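Local coordinates for basic membrane lipoprotein (Brucella melitensis biovar Abortus, PDB 3S99), which binds adenine and probably other purines such as guanine, and may serve as the substrate-binding component of an ABC-type purine uptake system, at residues L27-Y33 with N87-T93. Sequence-based numbering, arbitrary orientation.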
# COMPACT_ATOMS: atom_id res chain seq x y z
N LEU A 27 14.08 16.48 19.24
CA LEU A 27 13.55 16.67 17.89
C LEU A 27 12.04 16.48 17.89
O LEU A 27 11.53 15.43 18.23
CB LEU A 27 14.17 15.69 16.91
CG LEU A 27 13.73 15.71 15.45
CD1 LEU A 27 14.01 17.07 14.81
CD2 LEU A 27 14.46 14.62 14.71
N LYS A 28 11.33 17.52 17.50
CA LYS A 28 9.91 17.44 17.30
C LYS A 28 9.59 16.89 15.91
O LYS A 28 9.94 17.50 14.89
CB LYS A 28 9.29 18.81 17.53
CG LYS A 28 9.25 19.22 19.00
CD LYS A 28 8.72 20.63 19.13
CE LYS A 28 8.05 20.89 20.47
NZ LYS A 28 7.74 22.34 20.61
N VAL A 29 8.94 15.72 15.87
CA VAL A 29 8.62 15.02 14.64
C VAL A 29 7.09 14.98 14.50
O VAL A 29 6.40 14.56 15.40
CB VAL A 29 9.22 13.57 14.61
CG1 VAL A 29 8.79 12.81 13.37
CG2 VAL A 29 10.77 13.57 14.72
N GLY A 30 6.56 15.42 13.36
CA GLY A 30 5.10 15.38 13.13
C GLY A 30 4.64 14.45 12.05
O GLY A 30 5.39 14.13 11.12
N PHE A 31 3.38 14.04 12.17
CA PHE A 31 2.74 13.09 11.26
C PHE A 31 1.36 13.61 10.90
O PHE A 31 0.61 14.11 11.77
CB PHE A 31 2.60 11.70 11.89
CG PHE A 31 3.89 11.03 12.18
CD1 PHE A 31 4.41 10.08 11.29
CD2 PHE A 31 4.62 11.37 13.32
CE1 PHE A 31 5.64 9.47 11.54
CE2 PHE A 31 5.84 10.75 13.58
CZ PHE A 31 6.35 9.80 12.68
N ILE A 32 1.03 13.52 9.61
CA ILE A 32 -0.30 13.81 9.09
C ILE A 32 -0.90 12.51 8.53
O ILE A 32 -0.31 11.90 7.63
CB ILE A 32 -0.22 14.84 7.95
CG1 ILE A 32 0.43 16.13 8.45
CG2 ILE A 32 -1.63 15.13 7.43
CD1 ILE A 32 -0.37 16.86 9.52
N TYR A 33 -2.06 12.08 9.05
CA TYR A 33 -2.70 10.86 8.59
C TYR A 33 -4.01 11.21 7.84
O TYR A 33 -4.74 12.08 8.24
CB TYR A 33 -3.07 9.93 9.75
CG TYR A 33 -1.95 9.52 10.69
CD1 TYR A 33 -0.65 9.28 10.22
CD2 TYR A 33 -2.20 9.32 12.02
CE1 TYR A 33 0.37 8.89 11.10
CE2 TYR A 33 -1.18 8.92 12.91
CZ TYR A 33 0.09 8.69 12.42
OH TYR A 33 1.07 8.31 13.28
N ASN A 87 7.71 21.46 14.76
CA ASN A 87 8.15 20.19 14.21
C ASN A 87 9.14 20.40 13.07
O ASN A 87 8.86 21.15 12.13
CB ASN A 87 6.96 19.35 13.78
CG ASN A 87 6.14 18.91 14.98
OD1 ASN A 87 6.51 17.96 15.66
ND2 ASN A 87 5.07 19.64 15.28
N LYS A 88 10.30 19.77 13.20
CA LYS A 88 11.43 19.94 12.28
C LYS A 88 11.57 18.78 11.27
O LYS A 88 12.36 18.86 10.35
CB LYS A 88 12.75 20.12 13.06
CG LYS A 88 12.94 21.45 13.79
CD LYS A 88 12.67 22.67 12.90
CE LYS A 88 13.67 23.82 13.10
NZ LYS A 88 13.51 24.53 14.43
N LEU A 89 10.81 17.70 11.49
CA LEU A 89 10.68 16.60 10.54
C LEU A 89 9.20 16.24 10.50
O LEU A 89 8.59 15.98 11.54
CB LEU A 89 11.48 15.42 10.99
CG LEU A 89 11.41 14.13 10.17
CD1 LEU A 89 11.95 14.32 8.73
CD2 LEU A 89 12.18 13.04 10.91
N ILE A 90 8.61 16.28 9.31
CA ILE A 90 7.17 16.05 9.16
C ILE A 90 6.91 14.99 8.08
O ILE A 90 7.35 15.16 6.92
CB ILE A 90 6.46 17.33 8.74
CG1 ILE A 90 6.63 18.42 9.81
CG2 ILE A 90 4.92 17.07 8.45
CD1 ILE A 90 5.91 19.72 9.43
N PHE A 91 6.20 13.92 8.46
CA PHE A 91 5.84 12.84 7.55
C PHE A 91 4.39 13.03 7.11
O PHE A 91 3.48 13.11 7.96
CB PHE A 91 5.98 11.48 8.24
CG PHE A 91 7.40 11.10 8.57
CD1 PHE A 91 8.16 10.36 7.65
CD2 PHE A 91 7.97 11.45 9.76
CE1 PHE A 91 9.46 10.02 7.93
CE2 PHE A 91 9.28 11.07 10.06
CZ PHE A 91 10.02 10.36 9.13
N THR A 92 4.18 13.12 5.81
CA THR A 92 2.85 13.27 5.21
C THR A 92 2.50 11.93 4.57
O THR A 92 3.16 11.49 3.64
CB THR A 92 2.76 14.50 4.29
OG1 THR A 92 3.75 14.44 3.27
CG2 THR A 92 2.95 15.79 5.12
N THR A 93 1.54 11.23 5.18
CA THR A 93 1.44 9.76 4.98
C THR A 93 0.40 9.27 3.98
O THR A 93 -0.07 8.14 4.05
CB THR A 93 1.28 9.02 6.33
OG1 THR A 93 0.03 9.36 6.93
CG2 THR A 93 2.43 9.37 7.32
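Gly30 and Phe91 lie at the middle of a parallel strand pair, where the Gly30 carbonyl accepts the Phe91 amide (N to O 2.8 Å, 168° at the hydrogen) and the Gly30 N donates to Leu89 O. The ladder continues with Lys88 N to Lys28 O at the start and Ile32 N to Phe91 O further on. It closes at Ile32 O, which is gripped twice by one residue: Thr93 N lies 3.1 Å from it and Thr93 OG1 2.7 Å. The hydroxyl can reach back because chi1 of 66° sets OG1 between its own backbone N and carbonyl carbon; Thr93 OG1 also lies at the edge of the Tyr33 ring, near CD1.

On one face of the sheet, Val29, Leu89, Phe31 and Phe91 form a continuous apolar surface. The two phenylalanine rings lie side by side with planes only 12° apart, but are slid so far that they barely overlap (centroids 5.1 Å apart); Phe31 CE1 comes to 3.5 Å from Phe91 CD2. Val29 fills in beside them, its CG1 in the plane of the Phe91 ring at the CE2 edge, 3.8 Å away. Apolar residues suit this buried face: Leu89 and Phe91 lie against helix 256-268, where Phe91 meets the ring of Tyr259, and Phe31 against Arg50 of helix 42-57.

On the other face Gly30, having no side chain, leaves room for the carboxamide of Asn87, whose OD1 rests 3.2 Å from Val29 C. That amide is anchored through ND2 to Ile82 O. Farther along, Ile32 CG1 packs beside Thr92 CG2.

These are neighbouring interior strands of the parallel sheet in one lobe of a two-lobed periplasmic-binding-protein fold, 27-32 flanked by 61-66 and 89-92 by 112-116. Their C-terminal ends face the cleft, where Thr93 O accepts a hydrogen bond from NE1 of the adenine-binding Trp42.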